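350aa long hypothetical aspartate-semialdehyde dehydrogenase (Sulfolobus tokodaii, PDB 2EP5) probably catalyses the NADPH-dependent reduction of malonyl-CoA to malonate semialdehyde, as a member of the aspartate-semialdehyde dehydrogenase family. Local coordinates at residues Ile103-Ala108 with Leu339-Met344; Leu119-Ile124 with Ala334-Leu339; Pro162-Ala167 with Ile225-Asp230. All coordinates share one frame; numbering follows the deposited sequence.

Contact 1: Ile103-Ala108 with Leu339-Met344; sequences IVVSNA and LTVEVM
V105 carries this contact, reaching from strand 103-106 with both methyls toward helix 339-344. The packing is wholly apolar. CG2 of V105 lies 3.9 Å from SD of M344 and 4.1 Å from CG2 of V341, so one methyl is shared by two helix residues three apart. The other methyl, CG1, is anti to the backbone N (chi1 -177°) and comes within 4.2 Å of CG2 of T340. V105 and M344 run past each other in opposite senses, and the methionine, bent at chi3 (81°), carries CE on toward I103, at a loose 4.4 Å from CG2 of that residue. V104 points to the opposite side of the strand, against L97 and V98 of helix 87-99.

Polar groups are satisfied around this apolar patch. The OG1 of T340 is turned from V105 and bonds to the backbone O of I336, one turn earlier in its own helix, and to N148 ND2. At the end of the strand S106 OG accepts from A108 N at 3.0 Å, an ST turn, and is also hydrogen-bonded to E94 OE2 and K147 NZ.

Strand and helix axes pass 9.8 Å apart at 141°, so the helix runs obliquely against the strand, in a broadly opposite sense. V81, S83, I144 and V146 pair with the strand's backbone on its two edges, which makes it an inner strand of the parallel sheet. With helix 87-99 on one face and the C-terminal helix 334-347 on the other, the arrangement is the alpha-beta-alpha sandwich of a Rossmann-type NAD(P)-binding domain.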
ATOM      1  N   ILE A 103      24.416 -20.776 -29.379  1.00 24.12           N
ATOM      2  CA  ILE A 103      25.105 -19.934 -28.401  1.00 24.84           C
ATOM      3  C   ILE A 103      23.976 -19.377 -27.515  1.00 25.86           C
ATOM      4  O   ILE A 103      23.106 -18.642 -27.993  1.00 22.97           O
ATOM      5  CB  ILE A 103      25.832 -18.746 -29.059  1.00 24.72           C
ATOM      6  CG1 ILE A 103      26.989 -19.251 -29.931  1.00 25.43           C
ATOM      7  CG2 ILE A 103      26.347 -17.801 -27.980  1.00 22.25           C
ATOM      8  CD1 ILE A 103      27.764 -18.147 -30.611  1.00 21.33           C
ATOM      9  N   VAL A 104      23.983 -19.744 -26.236  1.00 25.30           N
ATOM     10  CA  VAL A 104      22.945 -19.306 -25.310  1.00 24.07           C
ATOM     11  C   VAL A 104      23.463 -18.426 -24.178  1.00 24.54           C
ATOM     12  O   VAL A 104      24.455 -18.766 -23.524  1.00 25.74           O
ATOM     13  CB  VAL A 104      22.231 -20.525 -24.665  1.00 25.45           C
ATOM     14  CG1 VAL A 104      21.124 -20.057 -23.734  1.00 22.56           C
ATOM     15  CG2 VAL A 104      21.674 -21.440 -25.741  1.00 24.78           C
ATOM     16  N   VAL A 105      22.782 -17.300 -23.955  1.00 22.91           N
ATOM     17  CA  VAL A 105      23.104 -16.361 -22.875  1.00 20.46           C
ATOM     18  C   VAL A 105      21.814 -16.296 -22.054  1.00 22.26           C
ATOM     19  O   VAL A 105      20.784 -15.792 -22.521  1.00 22.67           O
ATOM     20  CB  VAL A 105      23.444 -14.952 -23.403  1.00 19.62           C
ATOM     21  CG1 VAL A 105      23.831 -14.043 -22.239  1.00 18.14           C
ATOM     22  CG2 VAL A 105      24.583 -15.027 -24.401  1.00 17.57           C
ATOM     23  N   SER A 106      21.876 -16.807 -20.830  1.00 20.80           N
ATOM     24  CA  SER A 106      20.698 -16.888 -19.981  1.00 21.40           C
ATOM     25  C   SER A 106      20.819 -16.312 -18.578  1.00 22.21           C
ATOM     26  O   SER A 106      21.892 -16.366 -17.963  1.00 24.06           O
ATOM     27  CB  SER A 106      20.280 -18.359 -19.885  1.00 20.17           C
ATOM     28  OG  SER A 106      19.454 -18.590 -18.764  1.00 21.87           O
ATOM     29  N   ASN A 107      19.718 -15.755 -18.066  1.00 19.91           N
ATOM     30  CA  ASN A 107      19.740 -15.224 -16.711  1.00 19.51           C
ATOM     31  C   ASN A 107      18.996 -16.136 -15.738  1.00 17.94           C
ATOM     32  O   ASN A 107      18.732 -15.761 -14.601  1.00 20.10           O
ATOM     33  CB  ASN A 107      19.225 -13.762 -16.645  1.00 17.33           C
ATOM     34  CG  ASN A 107      17.858 -13.552 -17.309  1.00 19.00           C
ATOM     35  OD1 ASN A 107      17.675 -12.590 -18.064  1.00 19.85           O
ATOM     36  ND2 ASN A 107      16.897 -14.419 -17.015  1.00 14.58           N
ATOM     37  N   ALA A 108      18.672 -17.345 -16.188  1.00 19.20           N
ATOM     38  CA  ALA A 108      18.000 -18.331 -15.337  1.00 20.37           C
ATOM     39  C   ALA A 108      19.082 -19.030 -14.513  1.00 20.91           C
ATOM     40  O   ALA A 108      20.207 -19.196 -14.976  1.00 21.27           O
ATOM     41  CB  ALA A 108      17.250 -19.345 -16.184  1.00 18.87           C
ATOM     42  N   LEU A 339      23.765  -6.620 -22.078  1.00 21.09           N
ATOM     43  CA  LEU A 339      25.089  -6.016 -21.959  1.00 21.63           C
ATOM     44  C   LEU A 339      26.149  -7.105 -22.118  1.00 21.70           C
ATOM     45  O   LEU A 339      27.241  -6.862 -22.643  1.00 22.56           O
ATOM     46  CB  LEU A 339      25.261  -5.340 -20.590  1.00 20.12           C
ATOM     47  CG  LEU A 339      26.076  -4.041 -20.520  1.00 20.05           C
ATOM     48  CD1 LEU A 339      26.826  -3.998 -19.203  1.00 17.80           C
ATOM     49  CD2 LEU A 339      27.057  -3.934 -21.664  1.00 16.67           C
ATOM     50  N   THR A 340      25.827  -8.310 -21.656  1.00 21.94           N
ATOM     51  CA  THR A 340      26.759  -9.421 -21.761  1.00 20.81           C
ATOM     52  C   THR A 340      26.973  -9.753 -23.226  1.00 20.01           C
ATOM     53  O   THR A 340      28.100 -10.009 -23.645  1.00 19.14           O
ATOM     54  CB  THR A 340      26.243 -10.666 -21.004  1.00 22.23           C
ATOM     55  OG1 THR A 340      26.130 -10.358 -19.608  1.00 22.53           O
ATOM     56  CG2 THR A 340      27.210 -11.839 -21.175  1.00 20.09           C
ATOM     57  N   VAL A 341      25.895  -9.735 -24.009  1.00 19.84           N
ATOM     58  CA  VAL A 341      26.009 -10.018 -25.439  1.00 19.92           C
ATOM     59  C   VAL A 341      26.855  -8.931 -26.114  1.00 20.78           C
ATOM     60  O   VAL A 341      27.719  -9.234 -26.942  1.00 18.81           O
ATOM     61  CB  VAL A 341      24.624 -10.077 -26.151  1.00 18.25           C
ATOM     62  CG1 VAL A 341      24.822 -10.386 -27.628  1.00 15.97           C
ATOM     63  CG2 VAL A 341      23.742 -11.142 -25.517  1.00 14.66           C
ATOM     64  N   GLU A 342      26.620  -7.672 -25.754  1.00 21.14           N
ATOM     65  CA  GLU A 342      27.393  -6.583 -26.354  1.00 24.16           C
ATOM     66  C   GLU A 342      28.891  -6.800 -26.107  1.00 25.24           C
ATOM     67  O   GLU A 342      29.710  -6.659 -27.018  1.00 27.99           O
ATOM     68  CB  GLU A 342      26.956  -5.228 -25.781  1.00 24.07           C
ATOM     69  CG  GLU A 342      25.445  -5.037 -25.754  1.00 24.29           C
ATOM     70  CD  GLU A 342      25.018  -3.630 -25.359  1.00 24.37           C
ATOM     71  OE1 GLU A 342      25.764  -2.947 -24.627  1.00 26.20           O
ATOM     72  OE2 GLU A 342      23.920  -3.209 -25.771  1.00 22.07           O
ATOM     73  N   VAL A 343      29.244  -7.151 -24.875  1.00 24.43           N
ATOM     74  CA  VAL A 343      30.638  -7.394 -24.527  1.00 24.49           C
ATOM     75  C   VAL A 343      31.229  -8.530 -25.372  1.00 25.29           C
ATOM     76  O   VAL A 343      32.343  -8.416 -25.885  1.00 23.80           O
ATOM     77  CB  VAL A 343      30.786  -7.766 -23.031  1.00 23.95           C
ATOM     78  CG1 VAL A 343      32.207  -8.234 -22.754  1.00 23.61           C
ATOM     79  CG2 VAL A 343      30.431  -6.569 -22.150  1.00 23.82           C
ATOM     80  N   MET A 344      30.477  -9.620 -25.500  1.00 25.51           N
ATOM     81  CA  MET A 344      30.915 -10.778 -26.268  1.00 27.25           C
ATOM     82  C   MET A 344      31.228 -10.389 -27.711  1.00 29.79           C
ATOM     83  O   MET A 344      32.217 -10.844 -28.281  1.00 30.27           O
ATOM     84  CB  MET A 344      29.841 -11.871 -26.235  1.00 27.24           C
ATOM     85  CG  MET A 344      29.690 -12.574 -24.889  1.00 24.62           C
ATOM     86  SD  MET A 344      28.270 -13.694 -24.825  1.00 25.30           S
ATOM     87  CE  MET A 344      28.919 -15.157 -25.624  1.00 24.27           C
TER

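Contact 2: Leu119-Ile124 with Ala334-Leu339; sequences LINPEI and AGITIL
The ring of P122 points at helix 334-339 and lies obliquely across the side chain of L339. CD1 of L339 meets the edge of the ring formed by CB and CG, at 3.3 Å from P122 CB and 3.4 Å from P122 CG, while CB of L339 sits 3.8 Å from the same CG. The approach of CD1 is unusually short and the leucine torsions are away from the staggered positions, so the detail here is doubtful. On its CD side the ring faces I336, whose CG2 is 4.3 Å from P122 CD. The proline thus rests against two helix residues three apart.

N121 starts out pointing away from the helix, but its amide swings back and places OD1 3.8 Å from CG2 of I336. This is only van der Waals contact. In I336, CG1 stands between the backbone N and the carbonyl carbon (chi1 49°), with CG2 left as the branch that meets both N121 and P122.

E123 approaches L339 at about a right angle. Its chain bends at chi2 (86°), bringing both carboxylate oxygens to the leucine methyl, with OE1 3.8 Å from L339 CD1 and OE2 slightly farther. The polar ends are held from outside the contact: R331 hydrogen-bonds to N121 OD1 and forms a salt bridge with E123 OE1, while Q273 donates to E123 OE2.

Around this junction, where the side chain of I336 comes about 7 Å from that of C151, the predicted acyl-thioester nucleophile, helix 15-24 packs on A334, T337 and I338, helix 151-160 on N121 and I124, and helix 204-215 on L119 and N121, while I120 pairs through its backbone with K147 of strand 144-147.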
ATOM      1  N   LEU A 119      29.795 -16.860 -15.307  1.00 21.09           N
ATOM      2  CA  LEU A 119      28.651 -16.188 -14.677  1.00 21.59           C
ATOM      3  C   LEU A 119      29.029 -14.722 -14.821  1.00 20.95           C
ATOM      4  O   LEU A 119      29.891 -14.217 -14.103  1.00 20.96           O
ATOM      5  CB  LEU A 119      28.526 -16.574 -13.202  1.00 20.03           C
ATOM      6  CG  LEU A 119      27.260 -16.105 -12.478  1.00 20.42           C
ATOM      7  CD1 LEU A 119      26.012 -16.579 -13.229  1.00 18.97           C
ATOM      8  CD2 LEU A 119      27.269 -16.642 -11.057  1.00 19.43           C
ATOM      9  N   ILE A 120      28.387 -14.041 -15.759  1.00 21.36           N
ATOM     10  CA  ILE A 120      28.745 -12.665 -16.039  1.00 22.38           C
ATOM     11  C   ILE A 120      27.903 -11.496 -15.566  1.00 23.98           C
ATOM     12  O   ILE A 120      26.676 -11.515 -15.608  1.00 23.27           O
ATOM     13  CB  ILE A 120      28.951 -12.461 -17.564  1.00 21.78           C
ATOM     14  CG1 ILE A 120      29.956 -13.488 -18.101  1.00 22.11           C
ATOM     15  CG2 ILE A 120      29.465 -11.046 -17.845  1.00 19.80           C
ATOM     16  CD1 ILE A 120      31.319 -13.422 -17.441  1.00 21.91           C
ATOM     17  N   ASN A 121      28.630 -10.479 -15.113  1.00 25.57           N
ATOM     18  CA  ASN A 121      28.105  -9.186 -14.705  1.00 28.47           C
ATOM     19  C   ASN A 121      29.223  -8.359 -15.336  1.00 28.41           C
ATOM     20  O   ASN A 121      30.269  -8.129 -14.723  1.00 27.04           O
ATOM     21  CB  ASN A 121      28.079  -9.002 -13.184  1.00 28.20           C
ATOM     22  CG  ASN A 121      27.294  -7.759 -12.777  1.00 30.11           C
ATOM     23  OD1 ASN A 121      26.889  -6.971 -13.635  1.00 26.73           O
ATOM     24  ND2 ASN A 121      27.076  -7.576 -11.473  1.00 29.20           N
ATOM     25  N   PRO A 122      29.015  -7.926 -16.593  1.00 29.45           N
ATOM     26  CA  PRO A 122      29.934  -7.139 -17.426  1.00 28.82           C
ATOM     27  C   PRO A 122      31.069  -6.380 -16.728  1.00 28.16           C
ATOM     28  O   PRO A 122      32.234  -6.765 -16.826  1.00 28.25           O
ATOM     29  CB  PRO A 122      28.989  -6.227 -18.196  1.00 30.14           C
ATOM     30  CG  PRO A 122      27.830  -7.129 -18.448  1.00 28.67           C
ATOM     31  CD  PRO A 122      27.633  -7.787 -17.095  1.00 28.78           C
ATOM     32  N   GLU A 123      30.730  -5.300 -16.038  1.00 27.37           N
ATOM     33  CA  GLU A 123      31.726  -4.491 -15.346  1.00 27.56           C
ATOM     34  C   GLU A 123      32.574  -5.281 -14.351  1.00 27.51           C
ATOM     35  O   GLU A 123      33.771  -5.046 -14.216  1.00 28.41           O
ATOM     36  CB  GLU A 123      31.045  -3.331 -14.601  1.00 27.00           C
ATOM     37  CG  GLU A 123      30.415  -2.265 -15.494  1.00 26.67           C
ATOM     38  CD  GLU A 123      28.993  -2.590 -15.920  1.00 26.43           C
ATOM     39  OE1 GLU A 123      28.606  -3.773 -15.888  1.00 29.10           O
ATOM     40  OE2 GLU A 123      28.260  -1.660 -16.309  1.00 24.06           O
ATOM     41  N   ILE A 124      31.954  -6.228 -13.668  1.00 28.96           N
ATOM     42  CA  ILE A 124      32.642  -7.004 -12.649  1.00 29.60           C
ATOM     43  C   ILE A 124      33.622  -8.093 -13.105  1.00 29.87           C
ATOM     44  O   ILE A 124      34.752  -8.152 -12.614  1.00 28.79           O
ATOM     45  CB  ILE A 124      31.606  -7.635 -11.688  1.00 29.69           C
ATOM     46  CG1 ILE A 124      30.602  -6.568 -11.239  1.00 30.78           C
ATOM     47  CG2 ILE A 124      32.299  -8.225 -10.473  1.00 30.83           C
ATOM     48  CD1 ILE A 124      31.239  -5.345 -10.601  1.00 30.58           C
ATOM     49  N   ALA A 334      17.394  -8.249 -17.337  1.00 20.02           N
ATOM     50  CA  ALA A 334      17.338  -7.796 -18.734  1.00 20.78           C
ATOM     51  C   ALA A 334      18.575  -7.067 -19.249  1.00 21.41           C
ATOM     52  O   ALA A 334      19.198  -7.491 -20.224  1.00 23.59           O
ATOM     53  CB  ALA A 334      16.109  -6.917 -18.952  1.00 21.01           C
ATOM     54  N   GLY A 335      18.922  -5.967 -18.593  1.00 20.67           N
ATOM     55  CA  GLY A 335      20.067  -5.186 -19.005  1.00 19.65           C
ATOM     56  C   GLY A 335      21.415  -5.878 -18.962  1.00 21.68           C
ATOM     57  O   GLY A 335      22.246  -5.639 -19.840  1.00 23.16           O
ATOM     58  N   ILE A 336      21.664  -6.729 -17.967  1.00 21.38           N
ATOM     59  CA  ILE A 336      22.974  -7.384 -17.921  1.00 21.54           C
ATOM     60  C   ILE A 336      23.122  -8.492 -18.955  1.00 19.05           C
ATOM     61  O   ILE A 336      24.225  -8.767 -19.405  1.00 18.72           O
ATOM     62  CB  ILE A 336      23.313  -7.961 -16.523  1.00 19.88           C
ATOM     63  CG1 ILE A 336      22.155  -8.788 -15.992  1.00 18.73           C
ATOM     64  CG2 ILE A 336      23.680  -6.845 -15.586  1.00 22.25           C
ATOM     65  CD1 ILE A 336      22.521  -9.586 -14.782  1.00 22.75           C
ATOM     66  N   THR A 337      22.017  -9.123 -19.330  1.00 18.32           N
ATOM     67  CA  THR A 337      22.066 -10.176 -20.335  1.00 19.04           C
ATOM     68  C   THR A 337      22.409  -9.535 -21.678  1.00 20.76           C
ATOM     69  O   THR A 337      23.272 -10.010 -22.414  1.00 21.53           O
ATOM     70  CB  THR A 337      20.714 -10.890 -20.465  1.00 18.14           C
ATOM     71  OG1 THR A 337      20.410 -11.556 -19.238  1.00 16.46           O
ATOM     72  CG2 THR A 337      20.754 -11.917 -21.599  1.00 17.48           C
ATOM     73  N   ILE A 338      21.721  -8.443 -21.983  1.00 22.45           N
ATOM     74  CA  ILE A 338      21.935  -7.728 -23.231  1.00 22.38           C
ATOM     75  C   ILE A 338      23.339  -7.125 -23.232  1.00 22.09           C
ATOM     76  O   ILE A 338      24.028  -7.130 -24.256  1.00 22.30           O
ATOM     77  CB  ILE A 338      20.851  -6.623 -23.404  1.00 22.06           C
ATOM     78  CG1 ILE A 338      19.488  -7.284 -23.648  1.00 20.39           C
ATOM     79  CG2 ILE A 338      21.213  -5.683 -24.545  1.00 22.23           C
ATOM     80  CD1 ILE A 338      18.308  -6.323 -23.594  1.00 17.28           C
ATOM     81  N   LEU A 339      23.765  -6.620 -22.078  1.00 21.09           N
ATOM     82  CA  LEU A 339      25.089  -6.016 -21.959  1.00 21.63           C
ATOM     83  C   LEU A 339      26.149  -7.105 -22.118  1.00 21.70           C
ATOM     84  O   LEU A 339      27.241  -6.862 -22.643  1.00 22.56           O
ATOM     85  CB  LEU A 339      25.261  -5.340 -20.590  1.00 20.12           C
ATOM     86  CG  LEU A 339      26.076  -4.041 -20.520  1.00 20.05           C
ATOM     87  CD1 LEU A 339      26.826  -3.998 -19.203  1.00 17.80           C
ATOM     88  CD2 LEU A 339      27.057  -3.934 -21.664  1.00 16.67           C
TER

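Contact 3: Pro162-Ala167 with Ile225-Asp230; sequences PLIEIA and IPANLD
I164 and L229 meet at about a right angle through their outermost methyls, CD1 of I164 lying 4.1 Å from CD2 of L229. The apolar packing is built from these two and a pair of alanines. The same CD1 reaches 4.2 Å to CB of A227; CG1 of I164 is anti to the backbone N (chi1 -174°), which carries the methyl out toward the loop. CD2 of L229 goes on to touch CB of A167 at 3.8 Å, so it rests against two helix residues three apart.

The leucine methyl also meets the backbone, 3.6 Å from the carbonyl O of A167, whose polar partner is S170 OG. Within the helix turn, L163 at the N-cap position accepts on its O from both I166 N and A167 N.

Outside the patch, N216 touches I164, A227 and L229, and I172 backs A167 and L229. D230 forms a salt bridge with K171 through OD1 and a hydrogen bond through OD2 to N317 of the second subunit. The arrangement is surface packing in the dimerisation domain: a short helix before strand 171-178 covers the loop that leads into the neighbouring parallel strand 230-237, the outermost strand of the mixed sheet within this chain.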
ATOM      1  N   PRO A 162      35.003  -3.451  -6.464  1.00 26.74           N
ATOM      2  CA  PRO A 162      36.053  -2.449  -6.257  1.00 26.56           C
ATOM      3  C   PRO A 162      36.584  -2.413  -4.823  1.00 26.72           C
ATOM      4  O   PRO A 162      37.547  -1.704  -4.531  1.00 27.84           O
ATOM      5  CB  PRO A 162      35.375  -1.144  -6.676  1.00 25.95           C
ATOM      6  CG  PRO A 162      33.918  -1.407  -6.400  1.00 26.17           C
ATOM      7  CD  PRO A 162      33.740  -2.817  -6.885  1.00 25.89           C
ATOM      8  N   LEU A 163      35.958  -3.182  -3.936  1.00 26.93           N
ATOM      9  CA  LEU A 163      36.378  -3.246  -2.535  1.00 25.76           C
ATOM     10  C   LEU A 163      36.701  -4.697  -2.178  1.00 26.13           C
ATOM     11  O   LEU A 163      36.744  -5.076  -1.002  1.00 26.67           O
ATOM     12  CB  LEU A 163      35.259  -2.734  -1.620  1.00 25.83           C
ATOM     13  CG  LEU A 163      34.635  -1.370  -1.923  1.00 25.99           C
ATOM     14  CD1 LEU A 163      33.678  -0.989  -0.794  1.00 26.97           C
ATOM     15  CD2 LEU A 163      35.723  -0.320  -2.070  1.00 26.46           C
ATOM     16  N   ILE A 164      36.940  -5.502  -3.204  1.00 26.06           N
ATOM     17  CA  ILE A 164      37.223  -6.915  -3.010  1.00 25.76           C
ATOM     18  C   ILE A 164      38.350  -7.214  -2.022  1.00 27.62           C
ATOM     19  O   ILE A 164      38.305  -8.227  -1.332  1.00 28.08           O
ATOM     20  CB  ILE A 164      37.526  -7.609  -4.367  1.00 24.08           C
ATOM     21  CG1 ILE A 164      37.681  -9.115  -4.156  1.00 22.57           C
ATOM     22  CG2 ILE A 164      38.781  -7.023  -4.998  1.00 20.78           C
ATOM     23  CD1 ILE A 164      36.444  -9.785  -3.598  1.00 21.68           C
ATOM     24  N   GLU A 165      39.352  -6.346  -1.928  1.00 29.37           N
ATOM     25  CA  GLU A 165      40.439  -6.634  -1.002  1.00 33.30           C
ATOM     26  C   GLU A 165      40.033  -6.506   0.465  1.00 33.32           C
ATOM     27  O   GLU A 165      40.603  -7.170   1.331  1.00 33.27           O
ATOM     28  CB  GLU A 165      41.657  -5.748  -1.265  1.00 36.61           C
ATOM     29  CG  GLU A 165      42.925  -6.396  -0.720  1.00 44.69           C
ATOM     30  CD  GLU A 165      43.889  -5.418  -0.073  1.00 47.75           C
ATOM     31  OE1 GLU A 165      44.410  -4.535  -0.793  1.00 49.53           O
ATOM     32  OE2 GLU A 165      44.123  -5.544   1.156  1.00 48.42           O
ATOM     33  N   ILE A 166      39.055  -5.649   0.745  1.00 33.88           N
ATOM     34  CA  ILE A 166      38.578  -5.468   2.111  1.00 33.27           C
ATOM     35  C   ILE A 166      37.595  -6.588   2.435  1.00 32.13           C
ATOM     36  O   ILE A 166      37.696  -7.237   3.483  1.00 30.48           O
ATOM     37  CB  ILE A 166      37.854  -4.123   2.275  1.00 35.79           C
ATOM     38  CG1 ILE A 166      38.801  -2.979   1.916  1.00 37.90           C
ATOM     39  CG2 ILE A 166      37.360  -3.971   3.703  1.00 34.74           C
ATOM     40  CD1 ILE A 166      38.137  -1.612   1.926  1.00 40.51           C
ATOM     41  N   ALA A 167      36.656  -6.809   1.517  1.00 30.02           N
ATOM     42  CA  ALA A 167      35.629  -7.839   1.669  1.00 29.67           C
ATOM     43  C   ALA A 167      36.216  -9.240   1.820  1.00 29.27           C
ATOM     44  O   ALA A 167      35.668 -10.079   2.535  1.00 28.74           O
ATOM     45  CB  ALA A 167      34.671  -7.802   0.471  1.00 26.16           C
ATOM     46  N   ILE A 225      39.139 -18.945  -9.981  1.00 24.30           N
ATOM     47  CA  ILE A 225      39.456 -19.181  -8.584  1.00 23.99           C
ATOM     48  C   ILE A 225      38.450 -18.365  -7.779  1.00 23.27           C
ATOM     49  O   ILE A 225      38.494 -17.135  -7.778  1.00 23.02           O
ATOM     50  CB  ILE A 225      40.876 -18.712  -8.236  1.00 26.01           C
ATOM     51  CG1 ILE A 225      41.902 -19.597  -8.944  1.00 26.51           C
ATOM     52  CG2 ILE A 225      41.076 -18.751  -6.718  1.00 27.44           C
ATOM     53  CD1 ILE A 225      41.764 -21.075  -8.603  1.00 28.31           C
ATOM     54  N   PRO A 226      37.527 -19.043  -7.084  1.00 23.10           N
ATOM     55  CA  PRO A 226      36.496 -18.388  -6.272  1.00 23.89           C
ATOM     56  C   PRO A 226      37.078 -17.428  -5.249  1.00 25.56           C
ATOM     57  O   PRO A 226      38.035 -17.768  -4.557  1.00 26.57           O
ATOM     58  CB  PRO A 226      35.782 -19.564  -5.607  1.00 21.72           C
ATOM     59  CG  PRO A 226      35.957 -20.671  -6.602  1.00 23.05           C
ATOM     60  CD  PRO A 226      37.408 -20.507  -6.989  1.00 22.56           C
ATOM     61  N   ALA A 227      36.512 -16.229  -5.156  1.00 26.49           N
ATOM     62  CA  ALA A 227      37.001 -15.260  -4.179  1.00 29.99           C
ATOM     63  C   ALA A 227      36.617 -15.758  -2.792  1.00 30.66           C
ATOM     64  O   ALA A 227      35.568 -16.377  -2.619  1.00 29.71           O
ATOM     65  CB  ALA A 227      36.389 -13.883  -4.426  1.00 28.59           C
ATOM     66  N   ASN A 228      37.469 -15.501  -1.808  1.00 32.75           N
ATOM     67  CA  ASN A 228      37.179 -15.934  -0.449  1.00 35.59           C
ATOM     68  C   ASN A 228      36.240 -14.943   0.231  1.00 34.25           C
ATOM     69  O   ASN A 228      36.683 -13.942   0.797  1.00 35.57           O
ATOM     70  CB  ASN A 228      38.466 -16.056   0.365  1.00 39.61           C
ATOM     71  CG  ASN A 228      38.208 -16.513   1.793  1.00 44.74           C
ATOM     72  OD1 ASN A 228      37.537 -15.826   2.575  1.00 48.68           O
ATOM     73  ND2 ASN A 228      38.735 -17.683   2.140  1.00 46.54           N
ATOM     74  N   LEU A 229      34.943 -15.218   0.169  1.00 31.42           N
ATOM     75  CA  LEU A 229      33.966 -14.336   0.790  1.00 30.42           C
ATOM     76  C   LEU A 229      33.095 -15.096   1.777  1.00 30.21           C
ATOM     77  O   LEU A 229      32.290 -15.952   1.395  1.00 32.15           O
ATOM     78  CB  LEU A 229      33.093 -13.669  -0.280  1.00 28.86           C
ATOM     79  CG  LEU A 229      33.813 -12.706  -1.235  1.00 28.29           C
ATOM     80  CD1 LEU A 229      32.872 -12.295  -2.341  1.00 26.16           C
ATOM     81  CD2 LEU A 229      34.318 -11.480  -0.476  1.00 25.66           C
ATOM     82  N   ASP A 230      33.276 -14.796   3.056  1.00 27.08           N
ATOM     83  CA  ASP A 230      32.494 -15.440   4.089  1.00 25.39           C
ATOM     84  C   ASP A 230      31.303 -14.534   4.372  1.00 24.84           C
ATOM     85  O   ASP A 230      31.343 -13.689   5.264  1.00 23.95           O
ATOM     86  CB  ASP A 230      33.349 -15.646   5.346  1.00 24.88           C
ATOM     87  CG  ASP A 230      32.555 -16.217   6.506  1.00 26.84           C
ATOM     88  OD1 ASP A 230      31.561 -16.940   6.259  1.00 27.82           O
ATOM     89  OD2 ASP A 230      32.927 -15.952   7.668  1.00 28.77           O
TER

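From the N terminus, after the first strands of the parallel sheet, the chain reaches strand 103-106, which contact 1 joins to helix 334-347 near the C terminus, closing the widest loop. Soon afterwards residues 119-124 meet the start of that same helix in contact 2, nested inside the first loop. The two share L339 and touch directly, for instance through N107 and T337. Contact 3 closes a much shorter loop, between 162-167 and 225-230, nested inside both and about 19 Å from contact 2 between centres. Nothing crosses. The last helix thus returns to the nucleotide-binding domain after the chain has built the dimerisation domain, within which contact 3 is local.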